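Local coordinates for clavulanic acid biosynthesis oligopeptide binding protein 2 (Streptomyces clavuligerus, PDB 2WOL) that probably binds oligopeptides as an extracellular solute-binding protein of the clavulanic acid biosynthetic pathway, at residues 541-546 and 550-555; 471-476 and 482-487; 107-110 and 114-117. All blocks are in the same frame, centred on the assembly; numbering follows the deposited sequence.

Contact 1 (541-546 and 550-555); sequences NVYVHP and LYDIQA
Val542 lays its CG1 methyl over the centre of the Tyr551 ring in a CH-pi contact, 3.5 Å from the ring centroid. With CG1 anti to the backbone N (chi1 -178°), that methyl is the branch presented to the ring. Two residues on, Val544 CG2 meets the same ring obliquely, 3.8 Å from Tyr551 CE2. The far end of this tyrosine is held by Asp297, which bonds its hydroxyl. Tyr543, between the two valines, projects to the other side of the hairpin. Its CG lies between the backbone N and the carbonyl carbon (chi1 74°), which sets the ring alongside Asp552, with ring and carboxylate nearly perpendicular. The Tyr543 hydroxyl then reaches Asp552 OD2 at 2.6 Å, a weak hydrogen bond. Gln554 NE2 also donates to Asp552 OD2, at 3.0 Å and from above the carboxylate plane, while Asp552 OD1 forms a salt bridge with Arg61; together these partners fix the buried acid and probably stabilise its negative charge. Ala555 CB touches the ring edge of Tyr543, 3.8 Å from CE2. His545 runs beside Asp552, its CD2 edge toward OD2, while its NE2 is bonded to Pro71 O. In the backbone, Asp552 N gives a 3.0 Å hydrogen bond to Tyr543 O, and His545 N one of 2.8 Å to Leu550 O. Farther from the turn, where the chains part, a water accepts from Tyr543 N and donates to Asn541 O and Asp552 O. Asp552 is the centre of an inverse gamma turn that bends the return chain into a 3-10 segment at 553-555. Across from Val25, Asn541 and Val542 form a G1 beta bulge that leads into this short, buried antiparallel beta hairpin.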
loop_
_atom_site.group_PDB
_atom_site.type_symbol
_atom_site.label_atom_id
_atom_site.label_comp_id
_atom_site.label_asym_id
_atom_site.label_seq_id
_atom_site.Cartn_x
_atom_site.Cartn_y
_atom_site.Cartn_z
ATOM N N ASN A 541 16.062 4.943 -16.835
ATOM C CA ASN A 541 15.305 5.651 -15.803
ATOM C C ASN A 541 14.636 4.731 -14.790
ATOM O O ASN A 541 13.457 4.902 -14.458
ATOM C CB ASN A 541 14.271 6.596 -16.420
ATOM C CG ASN A 541 14.854 7.453 -17.519
ATOM O OD1 ASN A 541 15.703 8.306 -17.273
ATOM N ND2 ASN A 541 14.414 7.217 -18.746
ATOM N N VAL A 542 15.403 3.765 -14.292
ATOM C CA VAL A 542 14.906 2.843 -13.277
ATOM C C VAL A 542 15.155 3.401 -11.880
ATOM O O VAL A 542 16.288 3.736 -11.529
ATOM C CB VAL A 542 15.557 1.450 -13.396
ATOM C CG1 VAL A 542 14.985 0.504 -12.342
ATOM C CG2 VAL A 542 15.340 0.870 -14.780
ATOM N N TYR A 543 14.097 3.490 -11.083
ATOM C CA TYR A 543 14.240 3.889 -9.684
ATOM C C TYR A 543 13.075 3.339 -8.878
ATOM O O TYR A 543 11.962 3.201 -9.396
ATOM C CB TYR A 543 14.331 5.418 -9.531
ATOM C CG TYR A 543 13.025 6.159 -9.735
ATOM C CD1 TYR A 543 12.235 6.529 -8.646
ATOM C CD2 TYR A 543 12.581 6.489 -11.015
ATOM C CE1 TYR A 543 11.030 7.210 -8.823
ATOM C CE2 TYR A 543 11.374 7.167 -11.207
ATOM C CZ TYR A 543 10.608 7.526 -10.104
ATOM O OH TYR A 543 9.415 8.195 -10.278
ATOM N N VAL A 544 13.342 3.020 -7.616
ATOM C CA VAL A 544 12.294 2.608 -6.697
ATOM C C VAL A 544 11.513 3.851 -6.292
ATOM O O VAL A 544 12.081 4.796 -5.735
ATOM C CB VAL A 544 12.874 1.906 -5.447
ATOM C CG1 VAL A 544 11.757 1.468 -4.513
ATOM C CG2 VAL A 544 13.716 0.701 -5.852
ATOM N N HIS A 545 10.218 3.865 -6.594
ATOM C CA HIS A 545 9.408 4.999 -6.189
ATOM C C HIS A 545 9.120 4.909 -4.692
ATOM O O HIS A 545 8.580 3.902 -4.230
ATOM C CB HIS A 545 8.104 5.107 -6.969
ATOM C CG HIS A 545 7.490 6.464 -6.864
ATOM N ND1 HIS A 545 6.972 6.950 -5.681
ATOM C CD2 HIS A 545 7.385 7.469 -7.764
ATOM C CE1 HIS A 545 6.550 8.189 -5.868
ATOM N NE2 HIS A 545 6.789 8.527 -7.123
ATOM N N PRO A 546 9.481 5.961 -3.931
ATOM C CA PRO A 546 9.328 5.890 -2.475
ATOM C C PRO A 546 7.884 5.735 -1.984
ATOM O O PRO A 546 7.667 5.251 -0.875
ATOM C CB PRO A 546 9.925 7.217 -1.986
ATOM C CG PRO A 546 9.872 8.121 -3.154
ATOM C CD PRO A 546 10.050 7.251 -4.364
ATOM N N LEU A 550 8.192 0.056 -5.192
ATOM C CA LEU A 550 8.307 -0.619 -6.483
ATOM C C LEU A 550 8.899 0.364 -7.479
ATOM O O LEU A 550 8.752 1.569 -7.317
ATOM C CB LEU A 550 6.920 -1.037 -6.989
ATOM C CG LEU A 550 6.067 -2.006 -6.168
ATOM C CD1 LEU A 550 4.667 -2.124 -6.738
ATOM C CD2 LEU A 550 6.714 -3.366 -6.089
ATOM N N TYR A 551 9.549 -0.147 -8.520
ATOM C CA TYR A 551 10.040 0.705 -9.600
ATOM C C TYR A 551 8.909 1.513 -10.226
ATOM O O TYR A 551 7.806 0.998 -10.417
ATOM C CB TYR A 551 10.668 -0.139 -10.701
ATOM C CG TYR A 551 11.965 -0.849 -10.364
ATOM C CD1 TYR A 551 12.227 -2.120 -10.880
ATOM C CD2 TYR A 551 12.927 -0.255 -9.555
ATOM C CE1 TYR A 551 13.419 -2.779 -10.604
ATOM C CE2 TYR A 551 14.116 -0.907 -9.258
ATOM C CZ TYR A 551 14.357 -2.166 -9.790
ATOM O OH TYR A 551 15.533 -2.836 -9.528
ATOM N N ASP A 552 9.185 2.770 -10.567
ATOM C CA ASP A 552 8.188 3.580 -11.261
ATOM C C ASP A 552 8.199 3.234 -12.747
ATOM O O ASP A 552 8.915 3.842 -13.543
ATOM C CB ASP A 552 8.428 5.070 -11.042
ATOM C CG ASP A 552 7.233 5.920 -11.440
ATOM O OD1 ASP A 552 6.119 5.365 -11.586
ATOM O OD2 ASP A 552 7.405 7.148 -11.591
ATOM N N ILE A 553 7.401 2.232 -13.098
ATOM C CA ILE A 553 7.307 1.720 -14.459
ATOM C C ILE A 553 7.133 2.826 -15.500
ATOM O O ILE A 553 7.780 2.800 -16.540
ATOM C CB ILE A 553 6.134 0.714 -14.582
ATOM C CG1 ILE A 553 6.282 -0.428 -13.563
ATOM C CG2 ILE A 553 5.983 0.205 -16.020
ATOM C CD1 ILE A 553 7.531 -1.287 -13.708
ATOM N N GLN A 554 6.264 3.793 -15.210
ATOM C CA GLN A 554 5.926 4.834 -16.182
ATOM C C GLN A 554 7.128 5.686 -16.606
ATOM O O GLN A 554 7.119 6.276 -17.681
ATOM C CB GLN A 554 4.776 5.712 -15.670
ATOM C CG GLN A 554 5.121 6.643 -14.516
ATOM C CD GLN A 554 5.744 7.945 -14.979
ATOM O OE1 GLN A 554 5.523 8.381 -16.112
ATOM N NE2 GLN A 554 6.516 8.582 -14.103
ATOM N N ALA A 555 8.146 5.747 -15.752
ATOM C CA ALA A 555 9.333 6.559 -16.025
ATOM C C ALA A 555 10.335 5.870 -16.952
ATOM O O ALA A 555 11.235 6.516 -17.492
ATOM C CB ALA A 555 10.010 6.939 -14.723
HETATM O O HOH W 1 11.634 3.484 -12.869
#

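Contact 2 (471-476 and 482-487); sequences RQIKRN and LPELDD
The Arg475 guanidinium has Ile473 CG2 on one face, 3.6 Å above the plane and offset toward the rim, and two waters in plane at its edge; the Glu484 carboxylate approaches obliquely, its own plane turned 83° from the guanidinium. The contact draws together two parts of the irregular loop that links helix 460-468 to helix 488-499. Ile473 supplies its apolar centre. Its side chain crosses that of Glu484 at about a right angle, with CD1 3.7 Å from Glu484 CA and CG2 3.9 Å from Glu484 CG. Because CG2 is anti to the backbone N and CG1 beside it (chi1 -60°), one branch lies against the stem of the glutamate while the other also supports the arginine. The Arg475 chain bends at chi2 (-83°), which turns the guanidinium back over Ile473. Its charge pairing with Glu484 is loose: NH1 stands 3.9 Å from OE1, a long salt bridge. With no direct hydrogen bond between the segments, water does much of the polar work at this partly exposed surface. The glutamate extends beyond CG, and its OE2 forms a salt bridge with Arg442, so Arg475 is the lesser partner. Leu485 turns to the other side and packs on Val468 of helix 460-468, and Asp487 is the N-cap of helix 488-499. One water joins Arg475 NH2 to Asp486 OD2; the other accepts from Arg475 NH1 at 2.7 Å and donates to Glu484 OE1 at 2.9 Å.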
loop_
_atom_site.group_PDB
_atom_site.type_symbol
_atom_site.label_atom_id
_atom_site.label_comp_id
_atom_site.label_asym_id
_atom_site.label_seq_id
_atom_site.Cartn_x
_atom_site.Cartn_y
_atom_site.Cartn_z
ATOM N N ARG A 471 -12.934 4.040 14.829
ATOM C CA ARG A 471 -13.914 4.296 13.774
ATOM C C ARG A 471 -13.630 3.473 12.511
ATOM O O ARG A 471 -14.459 3.426 11.601
ATOM C CB ARG A 471 -13.949 5.793 13.428
ATOM C CG ARG A 471 -14.606 6.704 14.476
ATOM C CD ARG A 471 -13.663 7.133 15.611
ATOM N NE ARG A 471 -12.382 7.668 15.139
ATOM C CZ ARG A 471 -12.092 8.961 15.005
ATOM N NH1 ARG A 471 -12.985 9.901 15.305
ATOM N NH2 ARG A 471 -10.891 9.320 14.572
ATOM N N GLN A 472 -12.463 2.823 12.465
ATOM C CA GLN A 472 -12.027 2.067 11.284
ATOM C C GLN A 472 -12.172 0.549 11.420
ATOM O O GLN A 472 -11.658 -0.201 10.584
ATOM C CB GLN A 472 -10.584 2.432 10.904
ATOM C CG GLN A 472 -10.386 3.890 10.486
ATOM C CD GLN A 472 -11.342 4.319 9.389
ATOM O OE1 GLN A 472 -11.653 3.546 8.479
ATOM N NE2 GLN A 472 -11.824 5.553 9.477
ATOM N N ILE A 473 -12.867 0.100 12.462
ATOM C CA ILE A 473 -13.170 -1.322 12.615
ATOM C C ILE A 473 -14.225 -1.705 11.580
ATOM O O ILE A 473 -15.309 -1.117 11.547
ATOM C CB ILE A 473 -13.660 -1.665 14.040
ATOM C CG1 ILE A 473 -12.589 -1.300 15.075
ATOM C CG2 ILE A 473 -14.025 -3.149 14.145
ATOM C CD1 ILE A 473 -13.115 -1.172 16.495
ATOM N N LYS A 474 -13.892 -2.669 10.725
ATOM C CA LYS A 474 -14.821 -3.126 9.694
ATOM C C LYS A 474 -15.487 -4.419 10.146
ATOM O O LYS A 474 -14.894 -5.496 10.063
ATOM C CB LYS A 474 -14.110 -3.321 8.349
ATOM C CG LYS A 474 -13.171 -2.184 7.939
ATOM C CD LYS A 474 -13.908 -0.860 7.738
ATOM C CE LYS A 474 -12.935 0.263 7.411
ATOM N NZ LYS A 474 -12.288 0.070 6.086
ATOM N N ARG A 475 -16.722 -4.301 10.627
ATOM C CA ARG A 475 -17.430 -5.416 11.264
ATOM C C ARG A 475 -17.806 -6.533 10.285
ATOM O O ARG A 475 -18.006 -7.682 10.696
ATOM C CB ARG A 475 -18.686 -4.918 12.000
ATOM C CG ARG A 475 -18.521 -3.621 12.796
ATOM C CD ARG A 475 -17.928 -3.826 14.189
ATOM N NE ARG A 475 -17.721 -2.542 14.864
ATOM C CZ ARG A 475 -17.166 -2.388 16.065
ATOM N NH1 ARG A 475 -16.749 -3.439 16.761
ATOM N NH2 ARG A 475 -17.027 -1.169 16.578
ATOM N N ASN A 476 -17.894 -6.194 8.997
ATOM C CA ASN A 476 -18.321 -7.138 7.957
ATOM C C ASN A 476 -17.180 -7.749 7.138
ATOM O O ASN A 476 -17.417 -8.410 6.122
ATOM C CB ASN A 476 -19.331 -6.469 7.016
ATOM C CG ASN A 476 -20.624 -6.094 7.712
ATOM O OD1 ASN A 476 -21.079 -6.784 8.627
ATOM N ND2 ASN A 476 -21.232 -4.999 7.273
ATOM N N LEU A 482 -7.227 -5.076 13.932
ATOM C CA LEU A 482 -7.433 -6.446 14.399
ATOM C C LEU A 482 -7.729 -6.552 15.897
ATOM O O LEU A 482 -8.611 -7.318 16.293
ATOM C CB LEU A 482 -6.273 -7.362 13.976
ATOM C CG LEU A 482 -5.985 -7.458 12.471
ATOM C CD1 LEU A 482 -4.829 -8.412 12.196
ATOM C CD2 LEU A 482 -7.223 -7.853 11.663
ATOM N N PRO A 483 -7.008 -5.786 16.738
ATOM C CA PRO A 483 -7.372 -5.761 18.157
ATOM C C PRO A 483 -8.709 -5.075 18.434
ATOM O O PRO A 483 -9.198 -5.122 19.565
ATOM C CB PRO A 483 -6.246 -4.936 18.794
ATOM C CG PRO A 483 -5.123 -4.975 17.800
ATOM C CD PRO A 483 -5.811 -4.964 16.477
ATOM N N GLU A 484 -9.279 -4.428 17.418
ATOM C CA GLU A 484 -10.483 -3.599 17.583
ATOM C C GLU A 484 -10.282 -2.560 18.691
ATOM O O GLU A 484 -11.144 -2.360 19.554
ATOM C CB GLU A 484 -11.730 -4.466 17.816
ATOM C CG GLU A 484 -12.021 -5.405 16.648
ATOM C CD GLU A 484 -13.119 -6.418 16.924
ATOM O OE1 GLU A 484 -14.043 -6.114 17.715
ATOM O OE2 GLU A 484 -13.059 -7.517 16.331
ATOM N N LEU A 485 -9.115 -1.923 18.666
ATOM C CA LEU A 485 -8.809 -0.844 19.587
ATOM C C LEU A 485 -9.764 0.307 19.327
ATOM O O LEU A 485 -9.923 0.749 18.189
ATOM C CB LEU A 485 -7.357 -0.382 19.424
ATOM C CG LEU A 485 -6.824 0.565 20.506
ATOM C CD1 LEU A 485 -6.674 -0.162 21.833
ATOM C CD2 LEU A 485 -5.498 1.190 20.088
ATOM N N ASP A 486 -10.409 0.771 20.392
ATOM C CA ASP A 486 -11.316 1.907 20.316
ATOM C C ASP A 486 -11.083 2.803 21.529
ATOM O O ASP A 486 -11.948 2.945 22.399
ATOM C CB ASP A 486 -12.766 1.419 20.236
ATOM C CG ASP A 486 -13.740 2.514 19.831
ATOM O OD1 ASP A 486 -13.304 3.619 19.435
ATOM O OD2 ASP A 486 -14.962 2.255 19.910
ATOM N N ASP A 487 -9.888 3.384 21.571
ATOM C CA ASP A 487 -9.470 4.287 22.630
ATOM C C ASP A 487 -9.848 5.711 22.221
ATOM O O ASP A 487 -9.311 6.235 21.237
ATOM C CB ASP A 487 -7.954 4.152 22.836
ATOM C CG ASP A 487 -7.411 5.040 23.950
ATOM O OD1 ASP A 487 -8.130 5.928 24.455
ATOM O OD2 ASP A 487 -6.233 4.850 24.316
HETATM O O HOH W 2 -15.660 -0.495 19.397
HETATM O O HOH W 3 -16.608 -6.080 16.347
#

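Contact 3 (107-110 and 114-117); sequences LRYD and PITS
Leu107 O accepts a nearly straight hydrogen bond from Ile115 N, 2.9 Å long, with the donor 36° out of the carbonyl plane. The same oxygen receives a CA-H...O contact from Pro114, and Leu107 CB packs 4.0 Å from Ile115 CD1. A water completes this end by accepting from Leu107 N and donating to Ile115 O. Arg108 follows, paired with Pro114 by a single backbone bridge; its side chain sets off away from 114-117, but its O lies 3.7 Å from Ile115 CD1. Tyr109 then turns one ring face to Ile115, whose CG1 sits over the ring centre in a CH-pi contact 3.6 Å from the centroid. Ile115 CG1 lies beside the backbone N (chi1 -56°), and this sets its methylene against the ring face. Pro114 O comes to the ring edge, 3.4 Å from Tyr109 CE1, and is itself bonded by Arg198. The loop runs from strand 98-102 into helix 117-127: Asp119, in the helix's first turn, accepts from both the Tyr109 hydroxyl and Thr116 N, tying ring and chain to the helix start.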
loop_
_atom_site.group_PDB
_atom_site.type_symbol
_atom_site.label_atom_id
_atom_site.label_comp_id
_atom_site.label_asym_id
_atom_site.label_seq_id
_atom_site.Cartn_x
_atom_site.Cartn_y
_atom_site.Cartn_z
ATOM N N LEU A 107 -7.596 19.450 -22.271
ATOM C CA LEU A 107 -7.079 18.083 -22.194
ATOM C C LEU A 107 -8.114 17.082 -22.698
ATOM O O LEU A 107 -9.317 17.339 -22.629
ATOM C CB LEU A 107 -6.629 17.742 -20.772
ATOM C CG LEU A 107 -5.600 18.671 -20.116
ATOM C CD1 LEU A 107 -5.015 18.009 -18.889
ATOM C CD2 LEU A 107 -4.479 19.058 -21.070
ATOM N N ARG A 108 -7.638 15.951 -23.211
ATOM C CA ARG A 108 -8.494 15.011 -23.933
ATOM C C ARG A 108 -8.243 13.550 -23.565
ATOM O O ARG A 108 -7.122 13.174 -23.218
ATOM C CB ARG A 108 -8.308 15.192 -25.447
ATOM C CG ARG A 108 -8.891 16.485 -26.013
ATOM C CD ARG A 108 -8.511 16.665 -27.476
ATOM N NE ARG A 108 -9.117 17.865 -28.052
ATOM C CZ ARG A 108 -9.057 18.203 -29.340
ATOM N NH1 ARG A 108 -8.416 17.433 -30.213
ATOM N NH2 ARG A 108 -9.645 19.318 -29.758
ATOM N N TYR A 109 -9.298 12.742 -23.645
ATOM C CA TYR A 109 -9.191 11.290 -23.523
ATOM C C TYR A 109 -8.702 10.673 -24.826
ATOM O O TYR A 109 -8.620 11.352 -25.851
ATOM C CB TYR A 109 -10.543 10.663 -23.168
ATOM C CG TYR A 109 -11.106 11.105 -21.844
ATOM C CD1 TYR A 109 -12.110 12.067 -21.782
ATOM C CD2 TYR A 109 -10.633 10.560 -20.649
ATOM C CE1 TYR A 109 -12.627 12.475 -20.568
ATOM C CE2 TYR A 109 -11.145 10.963 -19.429
ATOM C CZ TYR A 109 -12.140 11.921 -19.398
ATOM O OH TYR A 109 -12.654 12.327 -18.198
ATOM N N ASP A 110 -8.413 9.376 -24.779
ATOM C CA ASP A 110 -7.943 8.614 -25.942
ATOM C C ASP A 110 -8.896 8.615 -27.145
ATOM O O ASP A 110 -8.477 8.307 -28.263
ATOM C CB ASP A 110 -7.637 7.173 -25.532
ATOM C CG ASP A 110 -8.873 6.427 -25.082
ATOM O OD1 ASP A 110 -9.519 6.879 -24.111
ATOM O OD2 ASP A 110 -9.194 5.389 -25.696
ATOM N N PRO A 114 -13.249 15.786 -24.569
ATOM C CA PRO A 114 -12.658 16.635 -23.532
ATOM C C PRO A 114 -12.741 16.080 -22.112
ATOM O O PRO A 114 -13.744 15.462 -21.737
ATOM C CB PRO A 114 -13.485 17.928 -23.615
ATOM C CG PRO A 114 -14.327 17.802 -24.843
ATOM C CD PRO A 114 -14.520 16.349 -25.056
ATOM N N ILE A 115 -11.687 16.328 -21.337
ATOM C CA ILE A 115 -11.677 16.068 -19.901
ATOM C C ILE A 115 -12.186 17.310 -19.174
ATOM O O ILE A 115 -11.640 18.407 -19.344
ATOM C CB ILE A 115 -10.259 15.722 -19.382
ATOM C CG1 ILE A 115 -9.678 14.534 -20.156
ATOM C CG2 ILE A 115 -10.292 15.440 -17.875
ATOM C CD1 ILE A 115 -8.228 14.208 -19.824
ATOM N N THR A 116 -13.239 17.136 -18.375
ATOM C CA THR A 116 -13.817 18.238 -17.605
ATOM C C THR A 116 -13.934 17.872 -16.129
ATOM O O THR A 116 -13.832 16.700 -15.756
ATOM C CB THR A 116 -15.219 18.659 -18.130
ATOM O OG1 THR A 116 -16.161 17.603 -17.897
ATOM C CG2 THR A 116 -15.178 19.000 -19.620
ATOM N N SER A 117 -14.157 18.884 -15.296
ATOM C CA SER A 117 -14.336 18.690 -13.856
ATOM C C SER A 117 -15.505 17.757 -13.528
ATOM O O SER A 117 -15.463 17.032 -12.532
ATOM C CB SER A 117 -14.513 20.034 -13.154
ATOM O OG SER A 117 -15.668 20.707 -13.633
HETATM O O HOH W 4 -9.071 19.879 -19.798
#

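The three contacts follow one another along the chain as 3, 2, 1 without touching, and none shares a strand or helix with another. Contacts 1 and 2 lie on opposite sides of the chain's centre, their centres about 34 Å apart; the centres of contacts 2 and 3 are about 40 Å apart. Contact 1 is wholly buried and pairs two short strands, with an acid held by several polar partners. Contact 3 is farther out yet largely buried, closing one strand-to-helix loop on itself through one backbone bond and an isoleucine on a tyrosine ring, where contact 1 uses a valine. Contact 2, partly exposed in the loop between two helices, packs an isoleucine on a glutamate stem and adds a long ion pair and water bridges.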